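Local coordinates for protein myosin-4 (Saccharomyces cerevisiae, PDB 3MMI) that helps carry ASH1 and other specific mRNAs to the yeast bud, being recruited to them through SHE3, and is represented here by its globular tail, at residues 37-42 with 86-91; 80-85 with 143-148. One frame throughout, in Å; residues are numbered along the deposited sequence.

Contact 1 of 2, residues 37-42 with 86-91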
# COMPACT_ATOMS: atom_id res chain seq x y z
N TYR A 37 -21.55 -5.10 19.11
CA TYR A 37 -21.74 -5.44 17.71
C TYR A 37 -20.53 -5.60 16.81
O TYR A 37 -20.56 -6.46 15.87
CB TYR A 37 -22.63 -4.42 16.99
CG TYR A 37 -22.72 -4.66 15.49
CD1 TYR A 37 -23.32 -5.83 14.98
CD2 TYR A 37 -22.18 -3.74 14.58
CE1 TYR A 37 -23.40 -6.06 13.60
CE2 TYR A 37 -22.26 -3.96 13.22
CZ TYR A 37 -22.86 -5.12 12.74
OH TYR A 37 -22.92 -5.31 11.38
N LEU A 38 -19.51 -4.75 17.01
CA LEU A 38 -18.40 -4.70 16.08
C LEU A 38 -17.24 -5.55 16.57
O LEU A 38 -16.63 -6.26 15.75
CB LEU A 38 -17.90 -3.26 15.82
CG LEU A 38 -18.66 -2.21 14.91
CD1 LEU A 38 -18.28 -0.69 15.19
CD2 LEU A 38 -18.75 -2.65 13.47
N LYS A 39 -16.93 -5.46 17.88
CA LYS A 39 -15.83 -6.24 18.47
C LYS A 39 -16.19 -7.71 18.35
O LYS A 39 -15.36 -8.59 18.60
CB LYS A 39 -15.62 -5.89 19.96
CG LYS A 39 -14.69 -4.64 20.25
CD LYS A 39 -14.18 -4.89 21.74
CE LYS A 39 -13.47 -3.61 22.38
NZ LYS A 39 -12.44 -2.95 21.50
N LYS A 40 -17.44 -7.97 17.99
CA LYS A 40 -17.93 -9.34 17.94
C LYS A 40 -18.50 -9.70 16.57
O LYS A 40 -19.29 -10.63 16.45
N VAL A 41 -18.09 -8.96 15.54
CA VAL A 41 -18.58 -9.26 14.21
C VAL A 41 -17.69 -10.26 13.53
O VAL A 41 -17.09 -9.90 12.55
CB VAL A 41 -18.62 -8.00 13.26
CG1 VAL A 41 -18.69 -8.44 11.79
CG2 VAL A 41 -19.81 -7.14 13.54
N ASN A 42 -17.63 -11.49 14.02
CA ASN A 42 -16.93 -12.60 13.35
C ASN A 42 -17.31 -12.79 11.88
O ASN A 42 -18.49 -13.02 11.53
CB ASN A 42 -17.08 -13.94 14.11
CG ASN A 42 -16.11 -15.02 13.58
OD1 ASN A 42 -15.00 -14.69 13.10
ND2 ASN A 42 -16.54 -16.30 13.63
N GLU A 86 -10.26 0.38 14.16
CA GLU A 86 -8.80 0.35 14.10
C GLU A 86 -8.14 -0.80 14.92
O GLU A 86 -7.29 -1.54 14.40
CB GLU A 86 -8.21 1.71 14.52
CG GLU A 86 -6.64 1.78 14.53
CD GLU A 86 -6.13 3.25 14.71
OE1 GLU A 86 -4.98 3.55 14.31
OE2 GLU A 86 -6.86 4.16 15.24
N SER A 87 -8.53 -0.97 16.18
CA SER A 87 -7.92 -2.01 17.01
C SER A 87 -8.40 -3.40 16.63
O SER A 87 -7.62 -4.35 16.64
CB SER A 87 -8.12 -1.73 18.51
OG SER A 87 -9.46 -1.93 18.86
N ILE A 88 -9.67 -3.54 16.25
CA ILE A 88 -10.06 -4.79 15.67
C ILE A 88 -9.09 -5.20 14.53
O ILE A 88 -8.53 -6.28 14.59
CB ILE A 88 -11.46 -4.75 15.12
CG1 ILE A 88 -12.44 -4.39 16.23
CG2 ILE A 88 -11.83 -6.09 14.54
CD1 ILE A 88 -13.92 -4.51 15.83
N VAL A 89 -8.92 -4.31 13.53
CA VAL A 89 -8.07 -4.57 12.38
C VAL A 89 -6.64 -4.84 12.83
O VAL A 89 -6.06 -5.84 12.41
CB VAL A 89 -8.12 -3.41 11.30
CG1 VAL A 89 -7.08 -3.62 10.20
CG2 VAL A 89 -9.53 -3.28 10.71
N MET A 90 -6.07 -3.95 13.66
CA MET A 90 -4.70 -4.13 14.08
C MET A 90 -4.42 -5.41 14.82
O MET A 90 -3.31 -5.93 14.71
CB MET A 90 -4.14 -2.95 14.91
CG MET A 90 -3.12 -2.15 14.03
SD MET A 90 -2.54 -0.83 15.20
CE MET A 90 -3.18 -1.52 16.85
N SER A 91 -5.45 -5.92 15.51
CA SER A 91 -5.35 -7.15 16.31
C SER A 91 -5.59 -8.46 15.57
O SER A 91 -5.34 -9.53 16.13
CB SER A 91 -6.30 -7.11 17.50
OG SER A 91 -5.84 -6.07 18.39
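The peptide plane joining L38 to K39 carries the terminal methyl of I88 on one face, with I88 CD1 3.2 Å from L38 O and 3.6 Å from L38 C. On the other side of that plane lies the amide of V41, whose N donates to L38 O at 3.1 Å and closes a type I turn from L38 to V41. The carbonyl oxygen is thus gripped by its turn partner while a methyl presses closely over the opposite face. K39 CA, 3.7 Å from I88 CD1, extends the patch that this methyl covers. I88 gets there with an extended side chain: CG1 stands beside the backbone N and chi2 is -172°, which carries CD1 straight out from the helix axis to the turn. L38 adds a slighter apolar touch, its CB 4.2 Å from the same CD1. In this all-helical globular tail of a type V myosin, the turn begins the loop that follows helix 26-37, and it leans on the C-terminal part of helix 71-91. W104 of helix 97-108 packs against L38, V41 and I88 together, joining both sides of the contact. Toward solvent, K39 runs nearly extended and then bends at chi4 (-48°), which brings K39 NZ to 4.1 Å from S87 OG, too far for a hydrogen bond. That hydroxyl is engaged with the backbone oxygen of T84 instead.

Contact 2 of 2, residues 80-85 with 143-148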
# COMPACT_ATOMS: atom_id res chain seq x y z
N LYS A 80 -15.19 6.92 18.76
CA LYS A 80 -15.08 5.63 19.42
C LYS A 80 -15.13 4.50 18.37
O LYS A 80 -14.33 3.57 18.41
CB LYS A 80 -16.15 5.41 20.55
N VAL A 81 -16.11 4.57 17.47
CA VAL A 81 -16.24 3.56 16.42
C VAL A 81 -14.95 3.38 15.54
O VAL A 81 -14.48 2.28 15.30
CB VAL A 81 -17.43 3.89 15.50
CG1 VAL A 81 -17.23 3.24 14.15
CG2 VAL A 81 -18.74 3.43 16.13
N LEU A 82 -14.36 4.48 15.12
CA LEU A 82 -13.09 4.42 14.38
C LEU A 82 -11.94 3.79 15.19
O LEU A 82 -11.23 2.87 14.70
CB LEU A 82 -12.72 5.79 13.82
CG LEU A 82 -13.63 6.31 12.71
CD1 LEU A 82 -13.20 7.62 12.22
CD2 LEU A 82 -13.64 5.36 11.54
N LEU A 83 -11.78 4.26 16.43
CA LEU A 83 -10.78 3.71 17.33
C LEU A 83 -11.03 2.23 17.56
O LEU A 83 -10.08 1.45 17.71
CB LEU A 83 -10.80 4.46 18.67
CG LEU A 83 -9.47 5.03 19.15
N THR A 84 -12.30 1.83 17.58
CA THR A 84 -12.63 0.45 17.75
C THR A 84 -12.32 -0.38 16.53
O THR A 84 -11.67 -1.43 16.64
CB THR A 84 -14.10 0.29 18.10
OG1 THR A 84 -14.35 0.93 19.37
CG2 THR A 84 -14.48 -1.21 18.17
N VAL A 85 -12.82 0.04 15.35
CA VAL A 85 -12.50 -0.66 14.09
C VAL A 85 -10.96 -0.72 13.88
O VAL A 85 -10.44 -1.77 13.50
CB VAL A 85 -13.23 -0.12 12.79
CG1 VAL A 85 -12.85 -0.95 11.61
CG2 VAL A 85 -14.72 -0.16 12.87
N ASN A 143 -13.37 14.78 5.59
CA ASN A 143 -11.92 14.81 5.57
C ASN A 143 -11.32 13.96 6.66
O ASN A 143 -10.34 13.24 6.39
CB ASN A 143 -11.34 16.24 5.63
CG ASN A 143 -11.90 17.16 4.53
OD1 ASN A 143 -12.10 16.77 3.39
ND2 ASN A 143 -12.15 18.43 4.91
N GLU A 144 -11.90 13.99 7.83
CA GLU A 144 -11.32 13.27 8.95
C GLU A 144 -11.48 11.75 8.88
O GLU A 144 -10.65 11.01 9.33
CB GLU A 144 -11.90 13.80 10.25
CG GLU A 144 -11.29 15.11 10.62
CD GLU A 144 -9.94 14.92 11.23
OE1 GLU A 144 -9.84 14.09 12.21
OE2 GLU A 144 -9.02 15.60 10.71
N THR A 145 -12.63 11.30 8.40
CA THR A 145 -12.90 9.90 8.19
C THR A 145 -11.88 9.34 7.10
O THR A 145 -11.27 8.29 7.26
CB THR A 145 -14.38 9.88 7.78
OG1 THR A 145 -15.20 9.38 8.86
CG2 THR A 145 -14.62 9.24 6.58
N LEU A 146 -11.70 10.10 6.03
CA LEU A 146 -10.68 9.84 5.03
C LEU A 146 -9.25 9.70 5.59
O LEU A 146 -8.55 8.72 5.26
CB LEU A 146 -10.73 10.89 3.95
CG LEU A 146 -9.82 10.60 2.76
CD1 LEU A 146 -10.34 9.32 2.07
CD2 LEU A 146 -9.78 11.75 1.81
N LYS A 147 -8.85 10.63 6.48
CA LYS A 147 -7.56 10.50 7.15
C LYS A 147 -7.43 9.22 7.98
O LYS A 147 -6.36 8.60 7.92
CB LYS A 147 -7.17 11.71 8.03
CG LYS A 147 -7.11 13.09 7.30
N VAL A 148 -8.41 8.89 8.81
CA VAL A 148 -8.36 7.62 9.55
C VAL A 148 -8.30 6.39 8.62
O VAL A 148 -7.52 5.51 8.85
CB VAL A 148 -9.53 7.45 10.54
CG1 VAL A 148 -9.42 6.13 11.24
CG2 VAL A 148 -9.49 8.57 11.57
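L82 lays one methyl against the branched end of V148, with L82 CD1 3.9 Å from V148 CG2 and 4.0 Å from V148 CB. The second methyl of V148 is scarcely farther, its CG1 4.2 Å from L82 CD1, so a single leucine carbon meets the whole isopropyl group. L82 owes this reach to a chi2 of 180°, which holds CD1 out at the end of the chain, while V148 CG1 is anti to its backbone N, which leaves CG2, the methyl nearest L82, anti to the carbonyl carbon. The two side chains cross obliquely, both starting from bonds that lead toward the opposing helix. About one turn earlier on the second helix, T145 flanks the leucine, and its OG1 comes within 4.3 Å of L82 CD1, a loose van der Waals approach of a hydroxyl to a methyl. No hydrogen bond spans the two segments, and the contact is an apolar one. It joins helix 71-91 to the long helix 132-168 in the all-helical tail, where strands are absent; L111 of helix 111-119 touches both L82 and T145, and L108 of helix 97-108 also reaches L82, making the leucine a shared neighbour of three helices.

Leaving helix 26-37, the chain enters the turn at 37-42 and passes through helix 53-67 into helix 71-91, whose last turns come back against that turn; contact 1 closes this mostly helical loop. Contact 2 starts from 80-85, just before the second half of contact 1, and closes only after the chain has traversed helices 97-108 and 111-119 and reached 143-148 on helix 132-168. The two loops therefore cross, sharing helix 71-91, which has the early loop on one flank and the long helix on another. The contact centres lie about 13 Å apart, bridged by L38 packing on V81 and V85 and by K39 on T84.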